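Local coordinates for protein pyridoxal kinase (Entamoeba histolytica, PDB 4S1I) that probably phosphorylates pyridoxal with ATP to give pyridoxal 5'-phosphate, as a metal-dependent kinase of the ribokinase clan, at residues A[6-11]-A[82-87]; A[17-22]-A[33-38]; A[237-242]-A[270-275]. All coordinates share one frame; numbering follows the deposited sequence.

Interaction 1: A[6-11]-A[82-87]. With PLP (pyridoxal-5'-phosphate), chain C.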
loop_
_atom_site.group_PDB
_atom_site.type_symbol
_atom_site.label_atom_id
_atom_site.label_comp_id
_atom_site.label_asym_id
_atom_site.label_seq_id
_atom_site.Cartn_x
_atom_site.Cartn_y
_atom_site.Cartn_z
ATOM N N LEU A 6 -7.303 -4.008 -11.282
ATOM C CA LEU A 6 -5.858 -4.037 -11.500
ATOM C C LEU A 6 -5.418 -2.605 -11.705
ATOM O O LEU A 6 -5.891 -1.952 -12.607
ATOM C CB LEU A 6 -5.473 -4.912 -12.703
ATOM C CG LEU A 6 -4.062 -4.816 -13.268
ATOM C CD1 LEU A 6 -3.099 -5.294 -12.231
ATOM C CD2 LEU A 6 -3.955 -5.572 -14.580
ATOM N N THR A 7 -4.490 -2.131 -10.852
ATOM C CA THR A 7 -4.034 -0.730 -10.936
ATOM C C THR A 7 -2.503 -0.682 -11.040
ATOM O O THR A 7 -1.831 -1.284 -10.216
ATOM C CB THR A 7 -4.603 0.188 -9.846
ATOM O OG1 THR A 7 -3.896 1.464 -9.805
ATOM C CG2 THR A 7 -4.607 -0.431 -8.511
ATOM N N ILE A 8 -2.040 -0.010 -12.071
ATOM C CA ILE A 8 -0.627 0.054 -12.458
ATOM C C ILE A 8 -0.170 1.495 -12.341
ATOM O O ILE A 8 -0.579 2.311 -13.147
ATOM C CB ILE A 8 -0.424 -0.482 -13.855
ATOM C CG1 ILE A 8 -0.945 -1.897 -13.998
ATOM C CG2 ILE A 8 1.053 -0.358 -14.285
ATOM C CD1 ILE A 8 -1.095 -2.358 -15.402
ATOM N N SER A 9 0.642 1.796 -11.334
ATOM C CA SER A 9 1.106 3.144 -11.106
ATOM C C SER A 9 2.298 3.140 -10.154
ATOM O O SER A 9 2.725 2.074 -9.709
ATOM C CB SER A 9 -0.063 4.013 -10.604
ATOM O OG SER A 9 0.291 5.412 -10.701
ATOM N N SER A 10 2.739 4.324 -9.799
ATOM C CA SER A 10 3.930 4.486 -8.990
ATOM C C SER A 10 3.786 4.173 -7.536
ATOM O O SER A 10 2.650 4.090 -7.005
ATOM C CB SER A 10 4.392 5.909 -9.174
ATOM O OG SER A 10 3.413 6.809 -8.776
ATOM N N TYR A 11 4.906 3.924 -6.855
ATOM C CA TYR A 11 4.919 3.688 -5.418
ATOM C C TYR A 11 5.980 4.538 -4.775
ATOM O O TYR A 11 7.146 4.594 -5.284
ATOM C CB TYR A 11 5.183 2.197 -5.165
ATOM C CG TYR A 11 5.272 1.882 -3.658
ATOM C CD1 TYR A 11 4.117 1.640 -2.944
ATOM C CD2 TYR A 11 6.403 2.005 -2.957
ATOM C CE1 TYR A 11 4.165 1.366 -1.614
ATOM C CE2 TYR A 11 6.479 1.711 -1.634
ATOM C CZ TYR A 11 5.346 1.447 -0.947
ATOM O OH TYR A 11 5.407 1.218 0.403
ATOM N N GLY A 82 -1.620 4.843 -14.204
ATOM C CA GLY A 82 -1.186 6.124 -13.767
ATOM C C GLY A 82 0.225 6.456 -14.234
ATOM O O GLY A 82 0.472 6.665 -15.415
ATOM N N TYR A 83 1.071 6.612 -13.254
ATOM C CA TYR A 83 2.440 7.049 -13.552
ATOM C C TYR A 83 3.390 5.961 -14.027
ATOM O O TYR A 83 3.498 4.953 -13.388
ATOM C CB TYR A 83 3.024 7.668 -12.288
ATOM C CG TYR A 83 4.441 8.246 -12.388
ATOM C CD1 TYR A 83 5.522 7.459 -12.300
ATOM C CD2 TYR A 83 4.601 9.617 -12.406
ATOM C CE1 TYR A 83 6.841 7.992 -12.319
ATOM C CE2 TYR A 83 5.889 10.143 -12.430
ATOM C CZ TYR A 83 6.993 9.321 -12.359
ATOM O OH TYR A 83 8.268 9.878 -12.365
ATOM N N PHE A 84 4.109 6.237 -15.113
ATOM C CA PHE A 84 5.212 5.355 -15.612
ATOM C C PHE A 84 6.541 6.144 -15.702
ATOM O O PHE A 84 6.579 7.282 -16.232
ATOM C CB PHE A 84 4.883 4.820 -16.990
ATOM C CG PHE A 84 3.631 3.995 -17.062
ATOM C CD1 PHE A 84 3.673 2.627 -16.876
ATOM C CD2 PHE A 84 2.409 4.602 -17.367
ATOM C CE1 PHE A 84 2.554 1.903 -16.960
ATOM C CE2 PHE A 84 1.249 3.840 -17.484
ATOM C CZ PHE A 84 1.354 2.468 -17.274
ATOM N N PRO A 85 7.618 5.528 -15.251
ATOM C CA PRO A 85 8.911 6.154 -15.296
ATOM C C PRO A 85 9.599 5.991 -16.627
ATOM O O PRO A 85 10.626 6.652 -16.828
ATOM C CB PRO A 85 9.724 5.345 -14.215
ATOM C CG PRO A 85 9.167 4.025 -14.191
ATOM C CD PRO A 85 7.699 4.256 -14.464
ATOM N N SER A 86 9.083 5.149 -17.501
ATOM C CA SER A 86 9.751 4.812 -18.745
ATOM C C SER A 86 8.733 4.305 -19.742
ATOM O O SER A 86 7.704 3.769 -19.305
ATOM C CB SER A 86 10.858 3.772 -18.478
ATOM O OG SER A 86 10.312 2.537 -17.959
ATOM N N SER A 87 8.962 4.530 -21.027
ATOM C CA SER A 87 8.026 4.156 -22.063
ATOM C C SER A 87 7.932 2.654 -22.332
ATOM O O SER A 87 6.887 2.192 -22.740
ATOM C CB SER A 87 8.331 4.888 -23.357
ATOM O OG SER A 87 9.615 4.533 -23.817
HETATM N N1 PLP C . 6.325 11.587 -8.202
HETATM C C2 PLP C . 5.695 10.428 -8.428
HETATM C C2A PLP C . 6.434 9.165 -8.286
HETATM C C3 PLP C . 4.326 10.365 -8.820
HETATM O O3 PLP C . 3.720 9.263 -9.057
HETATM C C4 PLP C . 3.593 11.591 -8.986
HETATM C C4A PLP C . 2.219 11.540 -9.381
HETATM O O4A PLP C . 1.425 12.397 -9.283
HETATM C C5 PLP C . 4.368 12.718 -8.699
HETATM C C6 PLP C . 5.705 12.642 -8.322
HETATM C C5A PLP C . 3.896 14.078 -8.763
HETATM O O4P PLP C . 4.713 14.642 -7.784
HETATM P P PLP C . 5.317 16.123 -7.906
HETATM O O1P PLP C . 4.343 16.997 -8.584
HETATM O O2P PLP C . 6.605 16.109 -8.656
HETATM O O3P PLP C . 5.405 16.450 -6.482
#
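I8 and S9, ending a parallel strand of the ribokinase-like central sheet, meet G82 and Y83, where the chain leaves neighbouring strand 78-81. Two hydrogen bonds provide the polar evidence. G82 N donates to I8 O at 2.9 Å, within the carbonyl plane; I8 also bonds to V80 through the backbone, and the G82 bond carries the parallel pairing one step further. Next along the loop, Y83 N reaches S9 OG at 2.9 Å and 159°; OG lies opposite the backbone nitrogen and beside the carbonyl carbon (chi1 -165°), which turns the hydroxyl to the loop amide and lets a side chain take over from the strand's carbonyls.

The apolar part is small. I8 CG2 approaches F84 CE1 to 3.8 Å, while M130 and L133 of helix 124-133 and L89 of helix 87-103 also pack on this phenyl ring.

The third component is the pyridoxal phosphate site. S10 OG donates to PLP O3 over a very short 2.5 Å, whose exact length is doubtful, and T45 OG1 adds another ligand bond. The Y83 ring lies roughly parallel to the pyridine ring, with methyl carbon C2A of PLP standing 4.1 Å above the phenol plane, over its centre.

Interaction 2: A[17-22]-A[33-38]. With PLP (pyridoxal-5'-phosphate), chain C.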
loop_
_atom_site.group_PDB
_atom_site.type_symbol
_atom_site.label_atom_id
_atom_site.label_comp_id
_atom_site.label_asym_id
_atom_site.label_seq_id
_atom_site.Cartn_x
_atom_site.Cartn_y
_atom_site.Cartn_z
ATOM N N VAL A 17 1.263 9.479 -3.405
ATOM C CA VAL A 17 1.060 9.738 -4.783
ATOM C C VAL A 17 0.787 8.369 -5.401
ATOM O O VAL A 17 1.066 7.290 -4.793
ATOM C CB VAL A 17 2.188 10.461 -5.531
ATOM C CG1 VAL A 17 2.431 11.840 -4.958
ATOM C CG2 VAL A 17 3.458 9.622 -5.426
ATOM N N GLY A 18 0.304 8.382 -6.641
ATOM C CA GLY A 18 0.156 7.179 -7.461
ATOM C C GLY A 18 -0.577 5.997 -6.828
ATOM O O GLY A 18 -1.649 6.154 -6.224
ATOM N N ASN A 19 0.027 4.809 -6.915
ATOM C CA ASN A 19 -0.610 3.615 -6.355
ATOM C C ASN A 19 -0.672 3.648 -4.842
ATOM O O ASN A 19 -1.465 2.915 -4.211
ATOM C CB ASN A 19 0.011 2.274 -6.807
ATOM C CG ASN A 19 -0.806 1.573 -7.841
ATOM O OD1 ASN A 19 -1.991 1.858 -8.031
ATOM N ND2 ASN A 19 -0.219 0.507 -8.433
ATOM N N ARG A 20 0.131 4.486 -4.163
ATOM C CA ARG A 20 0.010 4.491 -2.739
ATOM C C ARG A 20 -1.339 5.232 -2.322
ATOM O O ARG A 20 -2.032 4.835 -1.402
ATOM C CB ARG A 20 1.280 5.161 -2.151
ATOM C CG ARG A 20 1.261 5.253 -0.671
ATOM C CD ARG A 20 1.494 3.845 0.018
ATOM N NE ARG A 20 1.389 4.207 1.437
ATOM C CZ ARG A 20 0.432 3.774 2.295
ATOM N NH1 ARG A 20 -0.479 2.824 1.951
ATOM N NH2 ARG A 20 0.426 4.253 3.474
ATOM N N CYS A 21 -1.717 6.316 -3.017
ATOM C CA CYS A 21 -3.047 6.886 -2.885
ATOM C C CYS A 21 -4.106 5.863 -3.243
ATOM O O CYS A 21 -5.127 5.698 -2.512
ATOM C CB CYS A 21 -3.308 8.049 -3.846
ATOM S SG CYS A 21 -2.272 9.468 -3.503
ATOM N N GLY A 22 -3.851 5.183 -4.330
ATOM C CA GLY A 22 -4.787 4.074 -4.760
ATOM C C GLY A 22 -5.029 3.088 -3.638
ATOM O O GLY A 22 -6.169 2.642 -3.405
ATOM N N SER A 33 -8.335 -5.329 -4.938
ATOM C CA SER A 33 -7.488 -4.762 -5.999
ATOM C C SER A 33 -6.101 -5.306 -6.017
ATOM O O SER A 33 -5.569 -5.652 -4.966
ATOM C CB SER A 33 -7.380 -3.233 -5.836
ATOM O OG SER A 33 -8.651 -2.642 -5.790
ATOM N N ILE A 34 -5.545 -5.447 -7.216
ATOM C CA ILE A 34 -4.124 -5.753 -7.437
ATOM C C ILE A 34 -3.390 -4.480 -7.704
ATOM O O ILE A 34 -3.726 -3.712 -8.582
ATOM C CB ILE A 34 -4.025 -6.675 -8.695
ATOM C CG1 ILE A 34 -4.830 -7.895 -8.537
ATOM C CG2 ILE A 34 -2.556 -7.014 -8.966
ATOM C CD1 ILE A 34 -4.944 -8.750 -9.854
ATOM N N PHE A 35 -2.347 -4.217 -6.932
ATOM C CA PHE A 35 -1.457 -3.057 -7.108
ATOM C C PHE A 35 -0.102 -3.417 -7.668
ATOM O O PHE A 35 0.791 -3.871 -6.921
ATOM C CB PHE A 35 -1.307 -2.348 -5.760
ATOM C CG PHE A 35 -2.595 -1.874 -5.184
ATOM C CD1 PHE A 35 -3.083 -0.596 -5.496
ATOM C CD2 PHE A 35 -3.387 -2.661 -4.319
ATOM C CE1 PHE A 35 -4.323 -0.193 -4.975
ATOM C CE2 PHE A 35 -4.598 -2.231 -3.816
ATOM C CZ PHE A 35 -5.017 -0.986 -4.129
ATOM N N VAL A 36 0.055 -3.202 -8.968
ATOM C CA VAL A 36 1.343 -3.509 -9.661
ATOM C C VAL A 36 2.090 -2.155 -9.707
ATOM O O VAL A 36 1.565 -1.126 -10.122
ATOM C CB VAL A 36 1.169 -3.996 -11.084
ATOM C CG1 VAL A 36 2.501 -4.164 -11.750
ATOM C CG2 VAL A 36 0.447 -5.332 -11.094
ATOM N N LEU A 37 3.283 -2.161 -9.178
ATOM C CA LEU A 37 4.067 -0.922 -9.028
ATOM C C LEU A 37 4.943 -0.611 -10.223
ATOM O O LEU A 37 5.436 -1.522 -10.896
ATOM C CB LEU A 37 4.956 -1.043 -7.805
ATOM C CG LEU A 37 4.257 -1.465 -6.531
ATOM C CD1 LEU A 37 5.198 -1.464 -5.355
ATOM C CD2 LEU A 37 2.932 -0.772 -6.225
ATOM N N THR A 38 5.062 0.639 -10.563
ATOM C CA THR A 38 5.931 1.066 -11.690
ATOM C C THR A 38 7.219 1.705 -11.222
ATOM O O THR A 38 8.138 1.944 -12.014
ATOM C CB THR A 38 5.250 2.062 -12.648
ATOM O OG1 THR A 38 4.929 3.238 -11.902
ATOM C CG2 THR A 38 3.980 1.428 -13.270
HETATM N N1 PLP C . 6.325 11.587 -8.202
HETATM C C2 PLP C . 5.695 10.428 -8.428
HETATM C C2A PLP C . 6.434 9.165 -8.286
HETATM C C3 PLP C . 4.326 10.365 -8.820
HETATM O O3 PLP C . 3.720 9.263 -9.057
HETATM C C4 PLP C . 3.593 11.591 -8.986
HETATM C C4A PLP C . 2.219 11.540 -9.381
HETATM O O4A PLP C . 1.425 12.397 -9.283
HETATM C C5 PLP C . 4.368 12.718 -8.699
HETATM C C6 PLP C . 5.705 12.642 -8.322
HETATM C C5A PLP C . 3.896 14.078 -8.763
HETATM O O4P PLP C . 4.713 14.642 -7.784
HETATM P P PLP C . 5.317 16.123 -7.906
HETATM O O1P PLP C . 4.343 16.997 -8.584
HETATM O O2P PLP C . 6.605 16.109 -8.656
HETATM O O3P PLP C . 5.405 16.450 -6.482
#
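OD1 of N19 is hydrogen-bonded to the hydroxyl of T7 on strand 5-9 and also lies at the edge of the F35 ring, near its plane, 3.7 Å from F35 CD1. The amide plane stands 80° from the phenyl plane, so the two flat groups meet almost at right angles rather than layered. Chi1 of N19, at -103°, is well off a staggered value; with this twist ND2 comes within 2.9 Å of V36 O and 4.1 Å of L37 CD2.

One helical turn on, F35 packs against bare backbone. Its CE1 comes to 3.6 Å from G22 C, an approach in which no side chain intervenes. The local axes of helix 18-22 and strand 33-37 pass 9.3 Å apart at 165°, nearly antiparallel, as expected within the beta-alpha-beta unit of strand 5-9, helix 18-28 and strand 33-41.

Ahead of the helix, V17 CG2 lies 3.6 Å from PLP C3, on the side of the pyridine ring opposite Y83. The strand also faces the dimer partner: Y11 OH of the other subunit bonds to F35 O. The buried N19 amide, with its oxygen bonded to T7 and its nitrogen beside V36 O, probably helps set how the first helical turn sits over strands 5-9 and 33-41.

Interaction 3: A[237-242]-A[270-275]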
loop_
_atom_site.group_PDB
_atom_site.type_symbol
_atom_site.label_atom_id
_atom_site.label_comp_id
_atom_site.label_asym_id
_atom_site.label_seq_id
_atom_site.Cartn_x
_atom_site.Cartn_y
_atom_site.Cartn_z
ATOM N N ALA A 237 -20.783 10.535 -9.345
ATOM C CA ALA A 237 -19.472 10.039 -8.901
ATOM C C ALA A 237 -18.417 11.165 -9.006
ATOM O O ALA A 237 -17.658 11.389 -8.086
ATOM C CB ALA A 237 -19.039 8.813 -9.714
ATOM N N VAL A 238 -18.459 11.930 -10.100
ATOM C CA VAL A 238 -17.611 13.115 -10.198
ATOM C C VAL A 238 -17.886 14.164 -9.084
ATOM O O VAL A 238 -16.983 14.625 -8.400
ATOM C CB VAL A 238 -17.777 13.767 -11.561
ATOM C CG1 VAL A 238 -16.911 15.059 -11.645
ATOM C CG2 VAL A 238 -17.268 12.835 -12.629
ATOM N N ASN A 239 -19.162 14.510 -8.898
ATOM C CA ASN A 239 -19.544 15.520 -7.879
ATOM C C ASN A 239 -19.123 15.035 -6.461
ATOM O O ASN A 239 -18.452 15.779 -5.710
ATOM C CB ASN A 239 -21.037 15.813 -7.959
ATOM C CG ASN A 239 -21.419 17.145 -7.321
ATOM O OD1 ASN A 239 -20.654 17.776 -6.596
ATOM N ND2 ASN A 239 -22.566 17.621 -7.677
ATOM N N ARG A 240 -19.382 13.771 -6.124
ATOM C CA ARG A 240 -18.914 13.224 -4.838
ATOM C C ARG A 240 -17.380 13.348 -4.686
ATOM O O ARG A 240 -16.894 13.810 -3.612
ATOM C CB ARG A 240 -19.200 11.755 -4.688
ATOM C CG ARG A 240 -20.640 11.470 -4.472
ATOM C CD ARG A 240 -20.945 10.018 -4.156
ATOM N NE ARG A 240 -22.377 9.828 -3.996
ATOM C CZ ARG A 240 -22.949 8.736 -3.519
ATOM N NH1 ARG A 240 -22.227 7.702 -3.176
ATOM N NH2 ARG A 240 -24.284 8.733 -3.368
ATOM N N ALA A 241 -16.662 12.951 -5.718
ATOM C CA ALA A 241 -15.201 12.951 -5.660
ATOM C C ALA A 241 -14.635 14.355 -5.465
ATOM O O ALA A 241 -13.774 14.588 -4.580
ATOM C CB ALA A 241 -14.616 12.270 -6.871
ATOM N N ILE A 242 -15.098 15.300 -6.279
ATOM C CA ILE A 242 -14.543 16.637 -6.159
ATOM C C ILE A 242 -15.029 17.318 -4.852
ATOM O O ILE A 242 -14.265 18.040 -4.214
ATOM C CB ILE A 242 -14.807 17.438 -7.429
ATOM C CG1 ILE A 242 -13.887 18.649 -7.518
ATOM C CG2 ILE A 242 -16.202 17.899 -7.477
ATOM C CD1 ILE A 242 -12.429 18.321 -7.739
ATOM N N THR A 270 -20.565 11.172 0.843
ATOM C CA THR A 270 -21.571 11.095 -0.232
ATOM C C THR A 270 -22.111 12.453 -0.590
ATOM O O THR A 270 -22.989 12.541 -1.441
ATOM C CB THR A 270 -22.738 10.124 0.108
ATOM O OG1 THR A 270 -23.431 10.574 1.260
ATOM C CG2 THR A 270 -22.293 8.726 0.355
ATOM N N GLU A 271 -21.673 13.512 0.081
ATOM C CA GLU A 271 -22.114 14.855 -0.263
ATOM C C GLU A 271 -21.753 15.219 -1.716
ATOM O O GLU A 271 -20.671 14.876 -2.201
ATOM C CB GLU A 271 -21.514 15.873 0.685
ATOM C CG GLU A 271 -21.955 17.293 0.420
ATOM C CD GLU A 271 -21.767 18.244 1.610
ATOM O OE1 GLU A 271 -20.872 18.008 2.462
ATOM O OE2 GLU A 271 -22.534 19.243 1.689
ATOM N N GLU A 272 -22.719 15.794 -2.414
ATOM C CA GLU A 272 -22.544 16.301 -3.761
ATOM C C GLU A 272 -22.742 17.813 -3.632
ATOM O O GLU A 272 -23.861 18.313 -3.634
ATOM C CB GLU A 272 -23.462 15.579 -4.754
ATOM C CG GLU A 272 -23.113 14.098 -4.816
ATOM C CD GLU A 272 -24.058 13.229 -5.641
ATOM O OE1 GLU A 272 -24.717 13.796 -6.510
ATOM O OE2 GLU A 272 -24.131 11.952 -5.419
ATOM N N SER A 273 -21.641 18.524 -3.382
ATOM C CA SER A 273 -21.621 19.936 -2.953
ATOM C C SER A 273 -21.699 20.993 -4.061
ATOM O O SER A 273 -21.848 22.188 -3.762
ATOM C CB SER A 273 -20.289 20.306 -2.244
ATOM O OG SER A 273 -20.043 19.476 -1.153
ATOM N N PHE A 274 -21.543 20.575 -5.313
ATOM C CA PHE A 274 -21.380 21.526 -6.393
ATOM C C PHE A 274 -22.506 21.373 -7.353
ATOM O O PHE A 274 -23.249 20.377 -7.320
ATOM C CB PHE A 274 -20.000 21.299 -7.047
ATOM C CG PHE A 274 -18.847 21.657 -6.124
ATOM C CD1 PHE A 274 -18.638 22.987 -5.759
ATOM C CD2 PHE A 274 -18.079 20.686 -5.531
ATOM C CE1 PHE A 274 -17.657 23.337 -4.874
ATOM C CE2 PHE A 274 -17.079 21.034 -4.648
ATOM C CZ PHE A 274 -16.869 22.355 -4.323
ATOM N N THR A 275 -22.612 22.355 -8.239
ATOM C CA THR A 275 -23.652 22.379 -9.246
ATOM C C THR A 275 -23.177 21.768 -10.586
ATOM O O THR A 275 -22.095 22.096 -11.126
ATOM C CB THR A 275 -24.114 23.802 -9.473
ATOM O OG1 THR A 275 -24.700 24.315 -8.256
ATOM C CG2 THR A 275 -25.125 23.854 -10.607
HETATM O O HOH W 1 -18.495 14.121 -0.578
#
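N239 grips the backbone of F274 with both ends of its amide, and this is the tight part of the contact. OD1 of N239 receives F274 N at 3.2 Å on a lone pair in the carbonyl plane, while ND2 of N239 donates to F274 O at 2.9 Å, 43° out of the plane of that carbonyl. CG lies opposite the backbone nitrogen (chi1 -160°), which carries the amide out to the loop, where its donor and acceptor both find F274. E272 CB closes on N239 CG at 3.6 Å, and I242 CG2 touches F274 CD2 at 3.9 Å, their side chains nearly perpendicular.

Toward solvent the chemistry becomes ionic. R240 NE meets E272 OE2 in a 3.1 Å salt bridge that uses the anti lone pair; E272 OE1 bonds to H236. T270 CB lies 3.9 Å above the guanidinium plane of R240, and a water donates to E271 O at 2.8 Å but only weakly to R240 O.

W227 of helix 216-230 makes a cation-pi contact with R240, and that helix packs against A237, V238 and A241. F274 instead rests on I204 and I206 of strand 202-207 and reaches Q246, an ADP-binding residue farther along helix 234-250.

Interactions 1 and 2 are both buried, with centres 8 Å apart, and lie on neighbouring strands, 5-9 and 33-41, of one sheet. They touch directly: T38 OG1 is 2.7 Å from Y83 O, a probable hydrogen bond. Together they border the bound ligand, with small hydroxyls, an amide, backbone groups and aromatic rings but no charged pair across either contact. Interaction 3 lies at the surface on the far side of the chain's centre from interaction 1, centres about 27 Å apart. There a loop binds a helix through a salt bridge and water as well as an amide, and the neighbouring site is that of ADP.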